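Geranyltranstransferase (IspA) (Helicobacter pylori, PDB 3LLW) is probably a magnesium-dependent prenyltransferase of the FPP/GGPP synthase family that joins isoprenyl diphosphates in isoprenoid biosynthesis. Local coordinates at residues A[82-85]-A[86-89]; A[128-131]-A[132-135]; A[39-42]-A[43-46]; A[187-190]-A[191-195]. All coordinates share one frame; numbering follows the deposited sequence.

Interaction 1 of 4, residues A[82-85]-A[86-89]; sequences SIEC and LHTY. With SO4 (sulfate ion), chain F.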
loop_
_atom_site.group_PDB
_atom_site.type_symbol
_atom_site.label_atom_id
_atom_site.label_comp_id
_atom_site.label_asym_id
_atom_site.label_seq_id
_atom_site.Cartn_x
_atom_site.Cartn_y
_atom_site.Cartn_z
ATOM N N SER A 82 4.402 5.438 9.938
ATOM C CA SER A 82 3.652 4.725 8.895
ATOM C C SER A 82 2.240 5.266 8.770
ATOM O O SER A 82 1.716 5.380 7.665
ATOM C CB SER A 82 3.596 3.233 9.172
ATOM O OG SER A 82 2.667 2.974 10.190
ATOM N N ILE A 83 1.636 5.607 9.908
ATOM C CA ILE A 83 0.318 6.235 9.936
ATOM C C ILE A 83 0.362 7.629 9.277
ATOM O O ILE A 83 -0.542 7.993 8.524
ATOM C CB ILE A 83 -0.209 6.368 11.368
ATOM C CG1 ILE A 83 -0.178 5.005 12.089
ATOM C CG2 ILE A 83 -1.639 6.891 11.349
ATOM C CD1 ILE A 83 -0.528 5.058 13.578
ATOM N N GLU A 84 1.427 8.380 9.548
ATOM C CA GLU A 84 1.550 9.728 9.019
ATOM C C GLU A 84 1.728 9.682 7.494
ATOM O O GLU A 84 1.093 10.447 6.792
ATOM C CB GLU A 84 2.661 10.500 9.759
ATOM C CG GLU A 84 2.790 12.016 9.450
ATOM C CD GLU A 84 1.557 12.875 9.782
ATOM O OE1 GLU A 84 0.675 12.447 10.571
ATOM O OE2 GLU A 84 1.480 14.010 9.239
ATOM N N CYS A 85 2.518 8.727 6.995
ATOM C CA CYS A 85 2.690 8.517 5.544
ATOM C C CYS A 85 1.398 8.184 4.791
ATOM O O CYS A 85 1.137 8.747 3.715
ATOM C CB CYS A 85 3.748 7.444 5.267
ATOM S SG CYS A 85 5.405 8.012 5.640
ATOM N N LEU A 86 0.600 7.279 5.357
ATOM C CA LEU A 86 -0.709 6.950 4.799
ATOM C C LEU A 86 -1.622 8.163 4.747
ATOM O O LEU A 86 -2.290 8.384 3.749
ATOM C CB LEU A 86 -1.384 5.824 5.582
ATOM C CG LEU A 86 -2.413 5.036 4.766
ATOM C CD1 LEU A 86 -1.725 4.218 3.684
ATOM C CD2 LEU A 86 -3.242 4.129 5.656
ATOM N N HIS A 87 -1.632 8.959 5.814
ATOM C CA HIS A 87 -2.416 10.178 5.836
ATOM C C HIS A 87 -1.934 11.170 4.767
ATOM O O HIS A 87 -2.746 11.803 4.106
ATOM C CB HIS A 87 -2.369 10.835 7.223
ATOM C CG HIS A 87 -2.985 12.208 7.263
ATOM N ND1 HIS A 87 -4.318 12.438 6.992
ATOM C CD2 HIS A 87 -2.446 13.420 7.537
ATOM C CE1 HIS A 87 -4.570 13.732 7.083
ATOM N NE2 HIS A 87 -3.452 14.350 7.420
ATOM N N THR A 88 -0.619 11.292 4.612
ATOM C CA THR A 88 -0.017 12.240 3.675
ATOM C C THR A 88 -0.304 11.860 2.228
ATOM O O THR A 88 -0.591 12.731 1.402
ATOM C CB THR A 88 1.508 12.324 3.883
ATOM O OG1 THR A 88 1.782 12.465 5.278
ATOM C CG2 THR A 88 2.102 13.507 3.127
ATOM N N TYR A 89 -0.225 10.562 1.924
ATOM C CA TYR A 89 -0.472 10.068 0.563
ATOM C C TYR A 89 -1.900 10.385 0.135
ATOM O O TYR A 89 -2.131 10.783 -1.022
ATOM C CB TYR A 89 -0.154 8.565 0.410
ATOM C CG TYR A 89 -1.356 7.676 0.103
ATOM C CD1 TYR A 89 -1.965 7.685 -1.158
ATOM C CD2 TYR A 89 -1.868 6.811 1.065
ATOM C CE1 TYR A 89 -3.057 6.910 -1.439
ATOM C CE2 TYR A 89 -2.973 6.027 0.797
ATOM C CZ TYR A 89 -3.541 6.055 -0.458
ATOM O OH TYR A 89 -4.621 5.287 -0.739
HETATM S S SO4 F . -3.661 17.005 10.545
HETATM O O1 SO4 F . -3.023 17.299 9.251
HETATM O O2 SO4 F . -4.956 16.354 10.333
HETATM O O3 SO4 F . -2.806 16.147 11.376
HETATM O O4 SO4 F . -3.903 18.269 11.239
#
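Thr88 reaches back one helical turn to the carbonyl of Glu84. Its hydroxyl OG1 donates to Glu84 O at a short 2.6 Å. The hydroxyl comes from above the carbonyl plane, 42° out of it. The threonine's own N also donates to Glu84 O, at 2.9 Å. Two bonds from one residue therefore grip this buried oxygen. Chi1 of -47° sets OG1 beside the threonine N, which lets both donors reach the same acceptor. The methyl CG2 is turned anti to that N.

The polar ends of Glu84 and His87 lie along the same flank of the helix. Glu84 OE2 sits at the edge of the imidazole, near its plane, 4.3 Å from His87 CD2. The imidazole swings out because CG is anti to the His87 N, chi1 171°. Its NE2 makes a weak hydrogen bond to O1 of a sulfate ion, 3.5 Å away. Arg52 also binds this sulfate, while Glu84 OE2 forms a salt bridge with Arg50. In relatives, the matching arginine and histidine hold the diphosphate of isopentenyl diphosphate, so the sulfate is consistent with that site.

Ordinary helical bonds support the turn, among them Tyr89 N to Cys85 O at 2.9 Å. The helix, 73-94, ends at the magnesium-binding Asp94. Four helices surround this stretch. Cys85 and Thr88 pack on helix 36-45, Cys85, Leu86 and Tyr89 on helix 117-137, Ile83 on helix 51-63, and Ile83 and Leu86 on helix 178-204.

Interaction 2 of 4, residues A[128-131]-A[132-135]; sequences NTYS and FELL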
loop_
_atom_site.group_PDB
_atom_site.type_symbol
_atom_site.label_atom_id
_atom_site.label_comp_id
_atom_site.label_asym_id
_atom_site.label_seq_id
_atom_site.Cartn_x
_atom_site.Cartn_y
_atom_site.Cartn_z
ATOM N N ASN A 128 1.899 5.382 0.139
ATOM C CA ASN A 128 0.965 4.310 0.455
ATOM C C ASN A 128 1.701 2.995 0.719
ATOM O O ASN A 128 1.501 2.412 1.762
ATOM C CB ASN A 128 -0.004 4.136 -0.708
ATOM C CG ASN A 128 -1.105 3.122 -0.454
ATOM O OD1 ASN A 128 -1.198 2.468 0.606
ATOM N ND2 ASN A 128 -1.956 2.977 -1.452
ATOM N N THR A 129 2.528 2.542 -0.232
ATOM C CA THR A 129 3.342 1.322 -0.076
ATOM C C THR A 129 4.378 1.437 1.036
ATOM O O THR A 129 4.620 0.464 1.816
ATOM C CB THR A 129 4.038 0.934 -1.409
ATOM O OG1 THR A 129 3.073 0.947 -2.460
ATOM C CG2 THR A 129 4.626 -0.455 -1.331
ATOM N N TYR A 130 4.971 2.624 1.142
ATOM C CA TYR A 130 5.994 2.900 2.193
ATOM C C TYR A 130 5.542 2.703 3.640
ATOM O O TYR A 130 6.350 2.298 4.470
ATOM C CB TYR A 130 6.627 4.284 2.037
ATOM C CG TYR A 130 7.926 4.454 2.789
ATOM C CD1 TYR A 130 8.064 5.440 3.750
ATOM C CD2 TYR A 130 9.012 3.617 2.542
ATOM C CE1 TYR A 130 9.263 5.605 4.442
ATOM C CE2 TYR A 130 10.207 3.758 3.237
ATOM C CZ TYR A 130 10.322 4.756 4.188
ATOM O OH TYR A 130 11.507 4.905 4.882
ATOM N N SER A 131 4.275 3.012 3.934
ATOM C CA SER A 131 3.665 2.796 5.258
ATOM C C SER A 131 3.760 1.346 5.698
ATOM O O SER A 131 3.911 1.046 6.868
ATOM C CB SER A 131 2.181 3.149 5.208
ATOM O OG SER A 131 1.984 4.406 4.600
ATOM N N PHE A 132 3.661 0.447 4.732
ATOM C CA PHE A 132 3.714 -0.968 5.002
ATOM C C PHE A 132 5.137 -1.482 5.112
ATOM O O PHE A 132 5.410 -2.403 5.911
ATOM C CB PHE A 132 2.811 -1.717 4.006
ATOM C CG PHE A 132 1.376 -1.216 4.042
ATOM C CD1 PHE A 132 0.533 -1.585 5.078
ATOM C CD2 PHE A 132 0.900 -0.296 3.085
ATOM C CE1 PHE A 132 -0.779 -1.103 5.157
ATOM C CE2 PHE A 132 -0.419 0.197 3.153
ATOM C CZ PHE A 132 -1.264 -0.218 4.185
ATOM N N GLU A 133 6.054 -0.844 4.385
ATOM C CA GLU A 133 7.483 -1.118 4.517
ATOM C C GLU A 133 7.998 -0.669 5.871
ATOM O O GLU A 133 8.709 -1.426 6.533
ATOM C CB GLU A 133 8.309 -0.472 3.401
ATOM C CG GLU A 133 9.781 -0.942 3.377
ATOM C CD GLU A 133 10.586 -0.419 2.185
ATOM O OE1 GLU A 133 10.155 0.555 1.517
ATOM O OE2 GLU A 133 11.665 -0.994 1.921
ATOM N N LEU A 134 7.606 0.531 6.296
ATOM C CA LEU A 134 7.969 1.047 7.622
ATOM C C LEU A 134 7.480 0.114 8.723
ATOM O O LEU A 134 8.246 -0.265 9.606
ATOM C CB LEU A 134 7.401 2.452 7.860
ATOM C CG LEU A 134 8.111 3.673 7.254
ATOM C CD1 LEU A 134 7.230 4.892 7.412
ATOM C CD2 LEU A 134 9.512 3.929 7.865
ATOM N N LEU A 135 6.209 -0.266 8.638
ATOM C CA LEU A 135 5.566 -1.116 9.652
ATOM C C LEU A 135 6.240 -2.484 9.743
ATOM O O LEU A 135 6.602 -2.922 10.823
ATOM C CB LEU A 135 4.089 -1.262 9.305
ATOM C CG LEU A 135 2.988 -1.056 10.330
ATOM C CD1 LEU A 135 3.332 0.065 11.250
ATOM C CD2 LEU A 135 1.681 -0.759 9.610
#
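Leu134 lies over one face of the Tyr130 ring. Its CG stands 4.0 Å from the ring centroid and 27° off the ring normal, a CH-pi contact. CD1 meets the CD1 and CE1 side of the ring, while CD2 nears the hydroxyl. This part is tightly packed and buried. The ring swings over Leu134 because Tyr130 CG is anti to the backbone N, chi1 -163°. Its OH is held by a hydrogen bond to His25.

Phe132 is packed closely as well. Its CD2 lies 3.1 Å from Asn128 O, and Asn128 OD1 meets CE2 at 3.5 Å in the ring plane. Phe132 N and Glu133 N both donate to Thr129 O. Helix 117-137 belongs to the all-helical prenyl synthase fold, and this flank forms part of the dimer interface. Phe132 stacks on Phe132 of the second subunit, and Asn128 OD1 is hydrogen-bonded to Thr129 OG1 of that subunit.

The looser side is at Glu133, partly exposed though it packs on Ser153 of the second subunit. Its chain is extended, and only OE1 comes near the Tyr130 ring, 3.4 Å from CD2 at the edge. The carboxylate stands nearly upright to the ring, the planes 82° apart.

Interaction 3 of 4, residues A[39-42]-A[43-46]; sequences AFFE and MVLN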
loop_
_atom_site.group_PDB
_atom_site.type_symbol
_atom_site.label_atom_id
_atom_site.label_comp_id
_atom_site.label_asym_id
_atom_site.label_seq_id
_atom_site.Cartn_x
_atom_site.Cartn_y
_atom_site.Cartn_z
ATOM N N ALA A 39 11.408 14.854 -3.564
ATOM C CA ALA A 39 9.958 14.904 -3.734
ATOM C C ALA A 39 9.203 13.826 -2.932
ATOM O O ALA A 39 8.036 14.019 -2.601
ATOM C CB ALA A 39 9.619 14.787 -5.180
ATOM N N PHE A 40 9.868 12.707 -2.635
ATOM C CA PHE A 40 9.261 11.595 -1.885
ATOM C C PHE A 40 8.695 11.991 -0.519
ATOM O O PHE A 40 7.529 11.738 -0.249
ATOM C CB PHE A 40 10.249 10.423 -1.729
ATOM C CG PHE A 40 9.701 9.261 -0.938
ATOM C CD1 PHE A 40 8.562 8.570 -1.372
ATOM C CD2 PHE A 40 10.324 8.853 0.239
ATOM C CE1 PHE A 40 8.062 7.496 -0.648
ATOM C CE2 PHE A 40 9.831 7.774 0.979
ATOM C CZ PHE A 40 8.704 7.092 0.541
ATOM N N PHE A 41 9.513 12.626 0.322
ATOM C CA PHE A 41 9.125 12.918 1.699
ATOM C C PHE A 41 8.692 14.368 1.923
ATOM O O PHE A 41 8.217 14.724 3.001
ATOM C CB PHE A 41 10.268 12.546 2.640
ATOM C CG PHE A 41 9.821 11.834 3.895
ATOM C CD1 PHE A 41 9.195 10.585 3.824
ATOM C CD2 PHE A 41 10.048 12.400 5.147
ATOM C CE1 PHE A 41 8.789 9.907 4.992
ATOM C CE2 PHE A 41 9.653 11.742 6.318
ATOM C CZ PHE A 41 9.021 10.490 6.238
ATOM N N GLU A 42 8.850 15.190 0.891
ATOM C CA GLU A 42 8.597 16.622 0.947
ATOM C C GLU A 42 7.257 17.014 1.589
ATOM O O GLU A 42 7.222 17.878 2.468
ATOM C CB GLU A 42 8.690 17.208 -0.469
ATOM C CG GLU A 42 8.883 18.704 -0.501
ATOM C CD GLU A 42 9.145 19.241 -1.904
ATOM O OE1 GLU A 42 9.819 18.550 -2.701
ATOM O OE2 GLU A 42 8.687 20.365 -2.199
ATOM N N MET A 43 6.165 16.374 1.158
ATOM C CA MET A 43 4.833 16.661 1.706
ATOM C C MET A 43 4.638 16.087 3.123
ATOM O O MET A 43 3.737 16.517 3.851
ATOM C CB MET A 43 3.722 16.174 0.766
ATOM C CG MET A 43 3.748 16.774 -0.633
ATOM S SD MET A 43 3.858 18.580 -0.701
ATOM C CE MET A 43 5.432 18.833 -1.432
ATOM N N VAL A 44 5.471 15.128 3.519
ATOM C CA VAL A 44 5.421 14.633 4.903
ATOM C C VAL A 44 6.113 15.659 5.803
ATOM O O VAL A 44 5.630 15.962 6.896
ATOM C CB VAL A 44 6.100 13.241 5.084
ATOM C CG1 VAL A 44 5.780 12.641 6.472
ATOM C CG2 VAL A 44 5.672 12.292 3.990
ATOM N N LEU A 45 7.234 16.199 5.319
ATOM C CA LEU A 45 8.002 17.199 6.066
ATOM C C LEU A 45 7.236 18.497 6.205
ATOM O O LEU A 45 7.217 19.101 7.274
ATOM C CB LEU A 45 9.355 17.473 5.401
ATOM C CG LEU A 45 10.370 16.329 5.430
ATOM C CD1 LEU A 45 11.590 16.661 4.593
ATOM C CD2 LEU A 45 10.780 15.987 6.857
ATOM N N ASN A 46 6.586 18.896 5.121
ATOM C CA ASN A 46 5.909 20.181 5.035
ATOM C C ASN A 46 4.490 20.149 5.593
ATOM O O ASN A 46 3.829 21.182 5.656
ATOM C CB ASN A 46 5.863 20.663 3.576
ATOM C CG ASN A 46 7.193 21.241 3.083
ATOM O OD1 ASN A 46 7.223 21.940 2.069
ATOM N ND2 ASN A 46 8.289 20.947 3.784
HETATM O O HOH W 1 6.023 13.922 -0.530
HETATM O O HOH W 2 6.424 21.916 -0.848
#
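Val44 sits squarely over one face of the Phe41 ring. Its CB lies 3.9 Å from the ring centroid and only 6° off the normal, a CH-pi contact. The two methyls straddle this point. CG1, anti to the Val44 N, touches CZ and CE2, and CG2 rests above CD1. Leu45 crosses the phenyl side chain at about a right angle, with its CG 4.0 Å from Phe41 CD2.

Glu42 and Met43 lie side by side and point the same way. The methionine is bent at chi2 and chi3, which brings CE back to within 3.6 Å of Glu42 CG. The extended glutamate carries its carboxylate on to Tyr115, through OE1, and Lys114, through OE2.

The backbone is kinked here. The N of Met43 has no bond to the preceding turn, and a water takes its place. This water accepts from Met43 N at 3.0 Å and donates to Phe40 O at 2.7 Å. Val44 N makes only a weak bond to Phe41 O. Regular bonding resumes with Leu45 N to Phe41 O, 2.9 Å, and Asn46 N to Glu42 O, 2.9 Å.

From helix 36-45, Phe41 and Val44 press against helix 73-94, Phe40 and Val44 against helix 117-137, and Leu45 against helix 6-23.

Interaction 4 of 4, residues A[187-190]-A[191-195]; sequences HKTA and KLISA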
loop_
_atom_site.group_PDB
_atom_site.type_symbol
_atom_site.label_atom_id
_atom_site.label_comp_id
_atom_site.label_asym_id
_atom_site.label_seq_id
_atom_site.Cartn_x
_atom_site.Cartn_y
_atom_site.Cartn_z
ATOM N N HIS A 187 -15.928 7.123 7.324
ATOM C CA HIS A 187 -14.951 6.451 6.459
ATOM C C HIS A 187 -13.765 7.343 6.032
ATOM O O HIS A 187 -12.620 6.935 6.167
ATOM C CB HIS A 187 -15.661 5.769 5.269
ATOM C CG HIS A 187 -16.513 4.598 5.678
ATOM N ND1 HIS A 187 -17.737 4.741 6.302
ATOM C CD2 HIS A 187 -16.308 3.267 5.563
ATOM C CE1 HIS A 187 -18.240 3.549 6.557
ATOM N NE2 HIS A 187 -17.393 2.637 6.117
ATOM N N LYS A 188 -14.024 8.560 5.558
ATOM C CA LYS A 188 -12.951 9.466 5.120
ATOM C C LYS A 188 -11.984 9.764 6.279
ATOM O O LYS A 188 -10.766 9.647 6.140
ATOM C CB LYS A 188 -13.560 10.786 4.614
ATOM C CG LYS A 188 -12.970 11.334 3.308
ATOM C CD LYS A 188 -11.641 12.018 3.474
ATOM C CE LYS A 188 -11.762 13.516 3.224
ATOM N NZ LYS A 188 -11.934 13.813 1.779
ATOM N N THR A 189 -12.549 10.094 7.439
ATOM C CA THR A 189 -11.786 10.621 8.564
ATOM C C THR A 189 -11.657 9.663 9.776
ATOM O O THR A 189 -10.550 9.406 10.259
ATOM C CB THR A 189 -12.401 11.972 8.974
ATOM O OG1 THR A 189 -12.211 12.909 7.904
ATOM C CG2 THR A 189 -11.776 12.520 10.244
ATOM N N ALA A 190 -12.775 9.142 10.261
ATOM C CA ALA A 190 -12.807 8.523 11.595
ATOM C C ALA A 190 -12.128 7.173 11.691
ATOM O O ALA A 190 -11.613 6.809 12.759
ATOM C CB ALA A 190 -14.240 8.456 12.131
ATOM N N LYS A 191 -12.114 6.445 10.572
ATOM C CA LYS A 191 -11.535 5.095 10.490
ATOM C C LYS A 191 -10.041 5.041 10.804
ATOM O O LYS A 191 -9.600 4.198 11.598
ATOM C CB LYS A 191 -11.799 4.484 9.111
ATOM C CG LYS A 191 -12.516 3.130 9.163
ATOM C CD LYS A 191 -14.011 3.332 9.373
ATOM C CE LYS A 191 -14.825 2.124 8.935
ATOM N NZ LYS A 191 -15.277 1.303 10.099
ATOM N N LEU A 192 -9.282 5.947 10.189
ATOM C CA LEU A 192 -7.834 6.087 10.415
ATOM C C LEU A 192 -7.474 6.636 11.813
ATOM O O LEU A 192 -6.426 6.301 12.395
ATOM C CB LEU A 192 -7.210 6.963 9.314
ATOM C CG LEU A 192 -5.686 7.030 9.177
ATOM C CD1 LEU A 192 -5.118 5.636 8.938
ATOM C CD2 LEU A 192 -5.218 8.026 8.077
ATOM N N ILE A 193 -8.349 7.477 12.342
ATOM C CA ILE A 193 -8.234 8.009 13.708
ATOM C C ILE A 193 -8.484 6.872 14.741
ATOM O O ILE A 193 -7.764 6.756 15.737
ATOM C CB ILE A 193 -9.234 9.187 13.872
ATOM C CG1 ILE A 193 -8.681 10.443 13.153
ATOM C CG2 ILE A 193 -9.563 9.503 15.333
ATOM C CD1 ILE A 193 -9.637 11.579 13.182
ATOM N N SER A 194 -9.483 6.027 14.495
ATOM C CA SER A 194 -9.725 4.906 15.423
ATOM C C SER A 194 -8.643 3.829 15.255
ATOM O O SER A 194 -8.231 3.216 16.236
ATOM C CB SER A 194 -11.169 4.373 15.330
ATOM O OG SER A 194 -11.251 3.058 14.838
ATOM N N ALA A 195 -8.133 3.665 14.026
ATOM C CA ALA A 195 -6.982 2.779 13.768
ATOM C C ALA A 195 -5.740 3.194 14.535
ATOM O O ALA A 195 -5.161 2.356 15.245
ATOM C CB ALA A 195 -6.673 2.641 12.277
HETATM O O HOH W 3 -10.338 7.218 7.742
#
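Helix 178-204 widens into a pi-type turn at residues 187-190. It carries Lys188-Thr189; in relatives the matching lysine helps bind the allylic diphosphate. Here Lys188 NZ forms a salt bridge with Asp168. A water enters the widened backbone. It donates to His187 O at 2.8 Å and accepts from Leu192 N at 3.0 Å, bridging groups that are too far apart to bond directly. Regular helix is back by Ser194, whose N donates to Ala190 O at 2.9 Å.

His187 and Lys191 run side by side on one flank. The lysine chain bends at chi2 and chi4 and lays CE over one face of the imidazole, 4.1 Å from the centroid and 26° off the normal. This is a CH-pi contact made by the carbon next to the amine; the charged NZ stays 4.7 Å from His187 NE2. His187 ND1 is hydrogen-bonded to Phe183 O, which fixes the ring's rotation. On another flank, Thr189 OG1 bonds to Gln227 of helix 209-236. Chi1 of -66° sets Thr189 OG1 beside the backbone N and turns the methyl CG2 along the helix to Ile193. The touching atoms are Thr189 CG2 and Ile193 CD1, 3.8 Å apart.

All four are local contacts between successive turns of helices in one all-helical domain. Along the chain they come in the order interaction 3, 1, 2, 4. Interaction 1, on helix 73-94, is the hub and touches the other three. Its centre is 9 Å from that of interaction 2, 11 Å from interaction 3 and 12 Å from interaction 4. Interactions 2 and 3 meet where Phe40 packs on Tyr130. Interaction 4 touches neither; its nearest atoms are about 8 Å from interaction 2 and about 12 Å from interaction 3. The helix leading to the magnesium-binding Asp94 is thus packed between the dimer-interface helix 117-137, helix 36-45 and helix 178-204.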